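PDB 3T6O: sulfate transporter/antisigma-factor antagonist STAS from Planctomyces limnophilus, which probably acts as an anti-sigma-factor antagonist, a STAS-domain protein of the kind that regulates transcription by binding an anti-sigma factor. Local coordinates for residues 13-18 with 114-119; 22-27 with 32-37; 53-58 with 63-68. All blocks are in the same frame, centred on the assembly; numbering follows the deposited sequence. Where two conformers were deposited one is given.

Interaction 1: 13-18 with 114-119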
loop_
_atom_site.group_PDB
_atom_site.type_symbol
_atom_site.label_atom_id
_atom_site.label_comp_id
_atom_site.label_asym_id
_atom_site.label_seq_id
_atom_site.Cartn_x
_atom_site.Cartn_y
_atom_site.Cartn_z
ATOM N N ALA A 13 -32.974 -5.682 -3.818
ATOM C CA ALA A 13 -33.482 -4.831 -2.732
ATOM C C ALA A 13 -32.569 -3.597 -2.450
ATOM O O ALA A 13 -32.273 -3.262 -1.299
ATOM C CB ALA A 13 -33.634 -5.680 -1.463
ATOM N N GLN A 14 -32.133 -2.933 -3.512
ATOM C CA GLN A 14 -31.322 -1.702 -3.409
ATOM C C GLN A 14 -29.920 -1.908 -2.933
ATOM O O GLN A 14 -29.238 -0.959 -2.589
ATOM C CB GLN A 14 -32.010 -0.605 -2.598
ATOM C CG GLN A 14 -33.353 -0.343 -3.178
ATOM C CD GLN A 14 -33.955 0.967 -2.774
ATOM O OE1 GLN A 14 -33.423 2.034 -3.060
ATOM N NE2 GLN A 14 -35.080 0.897 -2.153
ATOM N N VAL A 15 -29.484 -3.157 -2.986
ATOM C CA VAL A 15 -28.152 -3.532 -2.618
ATOM C C VAL A 15 -27.495 -4.157 -3.842
ATOM O O VAL A 15 -28.148 -4.892 -4.578
ATOM C CB VAL A 15 -28.172 -4.537 -1.432
ATOM C CG1 VAL A 15 -26.747 -5.080 -1.136
ATOM C CG2 VAL A 15 -28.811 -3.869 -0.182
ATOM N N THR A 16 -26.225 -3.812 -4.080
ATOM C CA THR A 16 -25.457 -4.406 -5.138
ATOM C C THR A 16 -24.795 -5.607 -4.516
ATOM O O THR A 16 -23.987 -5.460 -3.573
ATOM C CB THR A 16 -24.367 -3.439 -5.664
ATOM O OG1 THR A 16 -24.971 -2.281 -6.260
ATOM C CG2 THR A 16 -23.471 -4.139 -6.700
ATOM N N VAL A 17 -25.104 -6.777 -5.028
ATOM C CA VAL A 17 -24.653 -7.996 -4.416
ATOM C C VAL A 17 -23.567 -8.539 -5.302
ATOM O O VAL A 17 -23.769 -8.695 -6.490
ATOM C CB VAL A 17 -25.798 -9.056 -4.276
ATOM C CG1 VAL A 17 -25.256 -10.352 -3.667
ATOM C CG2 VAL A 17 -26.986 -8.534 -3.399
ATOM N N ILE A 18 -22.397 -8.802 -4.730
ATOM C CA ILE A 18 -21.288 -9.446 -5.447
ATOM C C ILE A 18 -21.175 -10.917 -5.021
ATOM O O ILE A 18 -21.061 -11.211 -3.815
ATOM C CB ILE A 18 -19.948 -8.780 -5.077
ATOM C CG1 ILE A 18 -20.029 -7.263 -5.249
ATOM C CG2 ILE A 18 -18.730 -9.510 -5.750
ATOM C CD1 ILE A 18 -20.257 -6.751 -6.596
ATOM N N GLU A 114 -30.545 -12.740 5.399
ATOM C CA GLU A 114 -30.381 -11.965 6.625
ATOM C C GLU A 114 -29.716 -10.622 6.360
ATOM O O GLU A 114 -30.101 -9.587 6.931
ATOM C CB GLU A 114 -29.523 -12.718 7.647
ATOM C CG GLU A 114 -30.186 -13.917 8.201
ATOM C CD GLU A 114 -29.328 -14.642 9.249
ATOM O OE1 GLU A 114 -28.154 -14.207 9.546
ATOM O OE2 GLU A 114 -29.863 -15.646 9.754
ATOM N N ALA A 115 -28.709 -10.636 5.508
ATOM C CA ALA A 115 -27.990 -9.398 5.208
ATOM C C ALA A 115 -28.924 -8.376 4.552
ATOM O O ALA A 115 -29.049 -7.244 5.039
ATOM C CB ALA A 115 -26.782 -9.664 4.366
ATOM N N LEU A 116 -29.658 -8.832 3.538
ATOM C CA LEU A 116 -30.596 -7.971 2.832
ATOM C C LEU A 116 -31.697 -7.358 3.700
ATOM O O LEU A 116 -31.954 -6.180 3.566
ATOM C CB LEU A 116 -31.176 -8.643 1.603
ATOM C CG LEU A 116 -30.184 -8.940 0.485
ATOM C CD1 LEU A 116 -30.954 -9.760 -0.584
ATOM C CD2 LEU A 116 -29.464 -7.661 -0.121
ATOM N N LEU A 117 -32.301 -8.144 4.588
ATOM C CA LEU A 117 -33.276 -7.681 5.551
ATOM C C LEU A 117 -32.699 -6.632 6.511
ATOM O O LEU A 117 -33.349 -5.611 6.780
ATOM C CB LEU A 117 -33.870 -8.863 6.351
ATOM C CG LEU A 117 -34.748 -9.862 5.560
ATOM C CD1 LEU A 117 -35.058 -11.092 6.389
ATOM C CD2 LEU A 117 -36.054 -9.236 5.057
ATOM N N ALA A 118 -31.493 -6.894 7.025
ATOM C CA ALA A 118 -30.832 -5.952 7.923
ATOM C C ALA A 118 -30.480 -4.667 7.184
ATOM O O ALA A 118 -30.610 -3.606 7.741
ATOM C CB ALA A 118 -29.570 -6.572 8.533
HETATM N N MSE A 119 -30.058 -4.733 5.927
HETATM C CA MSE A 119 -29.693 -3.523 5.190
HETATM C C MSE A 119 -30.833 -2.708 4.557
HETATM O O MSE A 119 -30.557 -1.700 3.916
HETATM C CB MSE A 119 -28.672 -3.899 4.098
HETATM C CG MSE A 119 -27.398 -4.538 4.611
HETATM SE SE MSE A 119 -26.461 -5.623 3.274
HETATM C CE MSE A 119 -25.487 -4.205 2.364
HETATM O O HOH W 1 -32.617 -4.274 1.538
#

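Interaction 2: 22-27 with 32-37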
loop_
_atom_site.group_PDB
_atom_site.type_symbol
_atom_site.label_atom_id
_atom_site.label_comp_id
_atom_site.label_asym_id
_atom_site.label_seq_id
_atom_site.Cartn_x
_atom_site.Cartn_y
_atom_site.Cartn_z
ATOM N N ALA A 22 -18.354 -21.020 -8.642
ATOM C CA ALA A 22 -17.589 -22.180 -8.128
ATOM C C ALA A 22 -16.104 -22.223 -8.509
ATOM O O ALA A 22 -15.275 -22.642 -7.699
ATOM C CB ALA A 22 -18.292 -23.522 -8.539
ATOM N N VAL A 23 -15.739 -21.768 -9.702
ATOM C CA VAL A 23 -14.324 -21.741 -10.081
ATOM C C VAL A 23 -13.432 -20.850 -9.170
ATOM O O VAL A 23 -12.195 -20.968 -9.204
ATOM C CB VAL A 23 -14.139 -21.298 -11.571
ATOM C CG1 VAL A 23 -14.249 -19.758 -11.705
ATOM C CG2 VAL A 23 -12.800 -21.820 -12.132
ATOM N N PHE A 24 -14.039 -19.949 -8.388
ATOM C CA PHE A 24 -13.295 -19.090 -7.449
ATOM C C PHE A 24 -13.277 -19.599 -5.998
ATOM O O PHE A 24 -13.444 -18.810 -5.082
ATOM C CB PHE A 24 -13.885 -17.672 -7.442
ATOM C CG PHE A 24 -13.684 -16.923 -8.712
ATOM C CD1 PHE A 24 -12.413 -16.726 -9.228
ATOM C CD2 PHE A 24 -14.756 -16.408 -9.401
ATOM C CE1 PHE A 24 -12.230 -16.039 -10.408
ATOM C CE2 PHE A 24 -14.572 -15.724 -10.580
ATOM C CZ PHE A 24 -13.316 -15.532 -11.075
ATOM N N GLN A 25 -13.074 -20.886 -5.746
ATOM C CA GLN A 25 -12.966 -21.419 -4.388
ATOM C C GLN A 25 -11.854 -20.712 -3.608
ATOM O O GLN A 25 -11.953 -20.425 -2.436
ATOM C CB GLN A 25 -12.632 -22.915 -4.452
ATOM C CG GLN A 25 -13.763 -23.783 -4.981
ATOM C CD GLN A 25 -13.556 -25.261 -4.725
ATOM O OE1 GLN A 25 -14.232 -25.859 -3.885
ATOM N NE2 GLN A 25 -12.622 -25.855 -5.444
ATOM N N ARG A 26 -10.745 -20.466 -4.298
ATOM C CA ARG A 26 -9.555 -19.883 -3.694
ATOM C C ARG A 26 -9.156 -18.604 -4.404
ATOM O O ARG A 26 -8.788 -18.640 -5.566
ATOM C CB ARG A 26 -8.415 -20.871 -3.793
ATOM C CG ARG A 26 -8.611 -22.161 -3.008
ATOM C CD ARG A 26 -8.009 -23.341 -3.803
ATOM N NE ARG A 26 -7.346 -24.378 -3.001
ATOM C CZ ARG A 26 -7.972 -25.234 -2.189
ATOM N NH1 ARG A 26 -9.298 -25.164 -2.011
ATOM N NH2 ARG A 26 -7.265 -26.160 -1.537
ATOM N N LEU A 27 -9.254 -17.479 -3.697
ATOM C CA LEU A 27 -8.937 -16.173 -4.251
ATOM C C LEU A 27 -7.475 -15.755 -3.934
ATOM O O LEU A 27 -7.172 -15.248 -2.859
ATOM C CB LEU A 27 -9.926 -15.126 -3.725
ATOM C CG LEU A 27 -11.403 -15.350 -4.104
ATOM C CD1 LEU A 27 -12.365 -14.510 -3.273
ATOM C CD2 LEU A 27 -11.609 -15.077 -5.614
ATOM N N VAL A 32 -7.794 -12.268 -8.088
ATOM C CA VAL A 32 -8.145 -10.914 -7.698
ATOM C C VAL A 32 -7.967 -9.991 -8.911
ATOM O O VAL A 32 -8.823 -9.150 -9.152
ATOM C CB VAL A 32 -7.359 -10.436 -6.458
ATOM C CG1 VAL A 32 -7.534 -8.946 -6.257
ATOM C CG2 VAL A 32 -7.806 -11.209 -5.215
ATOM N N GLU A 33 -6.918 -10.200 -9.714
ATOM C CA GLU A 33 -6.741 -9.389 -10.946
ATOM C C GLU A 33 -7.862 -9.626 -11.909
ATOM O O GLU A 33 -8.251 -8.710 -12.632
ATOM C CB GLU A 33 -5.469 -9.670 -11.746
ATOM C CG GLU A 33 -5.327 -8.732 -13.066
ATOM C CD GLU A 33 -5.913 -9.297 -14.412
ATOM O OE1 GLU A 33 -6.117 -10.525 -14.519
ATOM O OE2 GLU A 33 -6.143 -8.502 -15.383
ATOM N N GLN A 34 -8.363 -10.852 -11.969
ATOM C CA GLN A 34 -9.419 -11.178 -12.935
ATOM C C GLN A 34 -10.699 -10.432 -12.630
ATOM O O GLN A 34 -11.408 -10.089 -13.531
ATOM C CB GLN A 34 -9.766 -12.669 -12.945
ATOM C CG GLN A 34 -8.792 -13.587 -13.645
ATOM C CD GLN A 34 -9.253 -15.059 -13.514
ATOM O OE1 GLN A 34 -10.364 -15.427 -13.945
ATOM N NE2 GLN A 34 -8.428 -15.881 -12.891
ATOM N N ILE A 35 -10.998 -10.199 -11.364
ATOM C CA ILE A 35 -12.312 -9.706 -10.962
ATOM C C ILE A 35 -12.318 -8.223 -10.599
ATOM O O ILE A 35 -13.387 -7.647 -10.398
ATOM C CB ILE A 35 -12.882 -10.509 -9.770
ATOM C CG1 ILE A 35 -12.109 -10.228 -8.472
ATOM C CG2 ILE A 35 -12.905 -12.003 -10.093
ATOM C CD1 ILE A 35 -12.654 -10.996 -7.225
ATOM N N ALA A 36 -11.133 -7.609 -10.537
ATOM C CA ALA A 36 -10.977 -6.258 -9.957
ATOM C C ALA A 36 -11.795 -5.240 -10.695
ATOM O O ALA A 36 -12.510 -4.437 -10.081
ATOM C CB ALA A 36 -9.503 -5.830 -9.940
ATOM N N SER A 37 -11.735 -5.326 -12.019
ATOM C CA SER A 37 -12.420 -4.390 -12.885
ATOM C C SER A 37 -13.964 -4.412 -12.773
ATOM O O SER A 37 -14.618 -3.372 -12.602
ATOM C CB SER A 37 -11.938 -4.625 -14.322
ATOM O OG SER A 37 -12.694 -3.860 -15.206
#

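Interaction 3: 53-58 with 63-68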
loop_
_atom_site.group_PDB
_atom_site.type_symbol
_atom_site.label_atom_id
_atom_site.label_comp_id
_atom_site.label_asym_id
_atom_site.label_seq_id
_atom_site.Cartn_x
_atom_site.Cartn_y
_atom_site.Cartn_z
ATOM N N ILE A 53 -20.951 -8.392 -0.047
ATOM C CA ILE A 53 -20.041 -9.340 -0.671
ATOM C C ILE A 53 -20.492 -10.700 -0.168
ATOM O O ILE A 53 -20.310 -11.049 1.016
ATOM C CB ILE A 53 -18.586 -9.105 -0.242
ATOM C CG1 ILE A 53 -18.245 -7.614 -0.337
ATOM C CG2 ILE A 53 -17.605 -9.976 -1.044
ATOM C CD1 ILE A 53 -18.320 -7.045 -1.728
ATOM N N ASP A 54 -21.087 -11.469 -1.054
ATOM C CA ASP A 54 -21.594 -12.766 -0.680
ATOM C C ASP A 54 -20.540 -13.831 -0.980
ATOM O O ASP A 54 -20.354 -14.241 -2.148
ATOM C CB ASP A 54 -22.899 -13.041 -1.402
ATOM C CG ASP A 54 -23.493 -14.438 -1.084
ATOM O OD1 ASP A 54 -22.905 -15.234 -0.319
ATOM O OD2 ASP A 54 -24.582 -14.707 -1.603
ATOM N N LEU A 55 -19.937 -14.334 0.097
ATOM C CA LEU A 55 -18.762 -15.186 -0.006
ATOM C C LEU A 55 -19.088 -16.668 -0.018
ATOM O O LEU A 55 -18.196 -17.496 0.171
ATOM C CB LEU A 55 -17.777 -14.809 1.095
ATOM C CG LEU A 55 -17.047 -13.484 0.747
ATOM C CD1 LEU A 55 -16.323 -12.838 1.937
ATOM C CD2 LEU A 55 -15.970 -13.661 -0.380
ATOM N N GLU A 56 -20.351 -17.027 -0.282
ATOM C CA GLU A 56 -20.723 -18.436 -0.243
ATOM C C GLU A 56 -19.933 -19.189 -1.312
ATOM O O GLU A 56 -19.850 -18.757 -2.453
ATOM C CB GLU A 56 -22.238 -18.625 -0.500
ATOM C CG GLU A 56 -22.722 -20.106 -0.303
ATOM C CD GLU A 56 -24.251 -20.226 -0.359
ATOM O OE1 GLU A 56 -24.916 -19.417 -1.043
ATOM O OE2 GLU A 56 -24.803 -21.147 0.271
ATOM N N GLY A 57 -19.355 -20.313 -0.946
ATOM C CA GLY A 57 -18.580 -21.123 -1.887
ATOM C C GLY A 57 -17.088 -20.780 -1.884
ATOM O O GLY A 57 -16.268 -21.591 -2.328
ATOM N N VAL A 58 -16.734 -19.572 -1.424
ATOM C CA VAL A 58 -15.352 -19.161 -1.356
ATOM C C VAL A 58 -14.707 -19.847 -0.152
ATOM O O VAL A 58 -15.175 -19.710 0.964
ATOM C CB VAL A 58 -15.201 -17.650 -1.213
ATOM C CG1 VAL A 58 -13.683 -17.276 -1.066
ATOM C CG2 VAL A 58 -15.785 -16.875 -2.472
ATOM N N SER A 63 -4.377 -11.528 1.660
ATOM C CA SER A 63 -4.162 -10.101 1.583
ATOM C C SER A 63 -4.626 -9.496 0.273
ATOM O O SER A 63 -5.144 -8.384 0.286
ATOM C CB SER A 63 -2.699 -9.741 1.817
ATOM O OG SER A 63 -1.885 -10.491 0.928
ATOM N N SER A 64 -4.436 -10.198 -0.839
ATOM C CA SER A 64 -4.754 -9.605 -2.150
ATOM C C SER A 64 -6.243 -9.313 -2.246
ATOM O O SER A 64 -6.645 -8.260 -2.703
ATOM C CB SER A 64 -4.463 -10.569 -3.297
ATOM O OG SER A 64 -3.135 -10.905 -3.316
ATOM N N PHE A 65 -7.056 -10.259 -1.796
ATOM C CA PHE A 65 -8.484 -10.083 -1.856
ATOM C C PHE A 65 -8.970 -9.080 -0.831
ATOM O O PHE A 65 -9.838 -8.268 -1.135
ATOM C CB PHE A 65 -9.182 -11.403 -1.684
ATOM C CG PHE A 65 -10.690 -11.311 -1.785
ATOM C CD1 PHE A 65 -11.303 -10.899 -2.961
ATOM C CD2 PHE A 65 -11.482 -11.611 -0.704
ATOM C CE1 PHE A 65 -12.716 -10.846 -3.039
ATOM C CE2 PHE A 65 -12.872 -11.561 -0.770
ATOM C CZ PHE A 65 -13.487 -11.181 -1.959
ATOM N N ILE A 66 -8.411 -9.086 0.369
ATOM C CA ILE A 66 -8.819 -8.110 1.364
ATOM C C ILE A 66 -8.497 -6.710 0.863
ATOM O O ILE A 66 -9.279 -5.791 1.067
ATOM C CB ILE A 66 -8.173 -8.347 2.744
ATOM C CG1 ILE A 66 -8.711 -9.650 3.353
ATOM C CG2 ILE A 66 -8.517 -7.196 3.702
ATOM C CD1 ILE A 66 -8.156 -9.913 4.767
ATOM N N GLU A 67 -7.339 -6.565 0.231
ATOM C CA GLU A 67 -6.936 -5.314 -0.379
ATOM C C GLU A 67 -7.950 -4.837 -1.440
ATOM O O GLU A 67 -8.326 -3.664 -1.451
ATOM C CB GLU A 67 -5.569 -5.441 -1.045
ATOM C CG GLU A 67 -4.433 -5.358 -0.104
ATOM C CD GLU A 67 -3.071 -5.640 -0.786
ATOM O OE1 GLU A 67 -3.019 -5.734 -2.065
ATOM O OE2 GLU A 67 -2.093 -5.762 -0.016
ATOM N N LEU A 68 -8.388 -5.739 -2.304
ATOM C CA LEU A 68 -9.445 -5.347 -3.275
ATOM C C LEU A 68 -10.701 -4.857 -2.582
ATOM O O LEU A 68 -11.263 -3.841 -2.956
ATOM C CB LEU A 68 -9.830 -6.498 -4.190
ATOM C CG LEU A 68 -10.841 -6.172 -5.325
ATOM C CD1 LEU A 68 -10.377 -5.014 -6.231
ATOM C CD2 LEU A 68 -11.057 -7.431 -6.133
#

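Interaction 1: 13-18 with 114-119
V15 meets L116 and M119 where strand 15-19 packs against the end of helix 112-118. The L116 methyl CD2 lies against the whole isopropyl group: CB of V15 is 3.6 Å from it, V15 CG2 3.8 Å and V15 CG1 3.9 Å, so neither valine branch takes the contact alone. V17, the next residue to point the same way, adds a looser touch of its CG2 at 4.2 Å from L116 CD2. With chi1 of V15 at 173°, CG1 stands opposite the backbone N and is the branch presented to M119. That residue is selenomethionine, and its chain bends at chi3 (83°), bringing CE to 3.8 Å from V15 CG1 and laying the two side chains across one another at about a right angle. Beside these methyls one water donates to both backbones, to A13 O at 3.0 Å and to L116 O at 2.9 Å. T16 points its CB to the other face of the sheet, where its side chain touches A42, while M119 O accepts from K50 NZ. One beta-sheet face covered by the C-terminal helix in this way is characteristic of the alpha/beta STAS fold.

Interaction 2: 22-27 with 32-37
The backbone at F24 (phi -98°, psi 43°) lies two residues before the weakly bonded strand 26-27, and from there its ring reaches Q34 and I35 on helix 29-41, whose local turn is marked by a bond of 3.3 Å from I35 N to V32 O, three residues back. The end of the ring does the touching: F24 CZ is 3.7 Å from I35 CG2, approaching obliquely, and CE1 of F24 is 4.1 Å from the same methyl. I35 has CG1 set between its backbone N and carbonyl carbon (chi1 70°), which leaves CG2 as the branch turned to the ring. Within the STAS domain the contact joins helix 29-41 to the chain leading into strand 26-27, which pairs in parallel with strand 60-61. Q34 makes a loose approach at the ring edge, its OE1 4.0 Å from F24 CE1 and near the ring plane, with the amide plane turned 53° from that of the ring. One face of the ring carries V23 CG1, 4.0 Å above its centre. Shortened to an alanine here, the side chain would probably leave I35 CG2 without its ring partner and V23 CG1 without the face it covers, opening a gap beside the helix. A5 also touches F24, and M4 touches Q34. R26 NE bonds Y92 OH of the third subunit.

Interaction 3: 53-58 with 63-68
The shortest polar bond within these segments, 2.9 Å from E67 N to S63 O, closes the first turn of helix 63-76, the turn from which F65 reaches L55. Strand 50-54, the turn after it and this helix are core elements of the STAS domain. S63 and S64 begin the helix at the place where SpoIIAA-type anti-sigma-factor antagonists carry their phosphorylated serine; a similar role here is possible but not established. In this assembly S64 OG bonds E95 OE2 of the third subunit and S63 OG bonds Q98 OE1 of that same subunit. On the other segment, V58 N donates to L55 O at 3.0 Å, closing a type II turn. G57 occupies its third position with a positive phi of 92°, where a CB would press against the carbonyl O of E56. Just before it, E56 N reaches D54 OD1 at 3.1 Å, with an N-H...O angle of 157°; the N-H arrives from above the carboxylate plane, and the pair forms an Asx turn. Between the two segments the contact is apolar. At chi1 -178° the F65 ring swings to the side opposite the backbone N and extends to L55, the two side chains sliding past each other in opposite directions, and the ring of F61 also meets it. L55 CD2 comes obliquely to the far end of the ring, 3.8 Å from F65 CE2 and equally close to F65 CZ. I53 contributes a looser touch at the ring edge, its CG2 4.4 Å from F65 CZ.

In the fold
Interactions 2 and 3 form one continuous apolar region: their centres are only about 8 Å apart, and L27 CD1 packs at 3.7 Å on F65 CE1 while V32 CG2 lies 3.6 Å from F65 CA. Interaction 1 sits about 17 Å from interaction 3 and about 21 Å from interaction 2, centre to centre, with interactions 1 and 2 on opposite sides of the chain's centre. The main sheet joins interaction 1 to interaction 3, because strands 15-19 and 50-54 are neighbours: I18 O is 2.8 Å from D54 N, a probable hydrogen bond. Along the chain, interaction 1 closes a long loop that contains the other two, which follow in series.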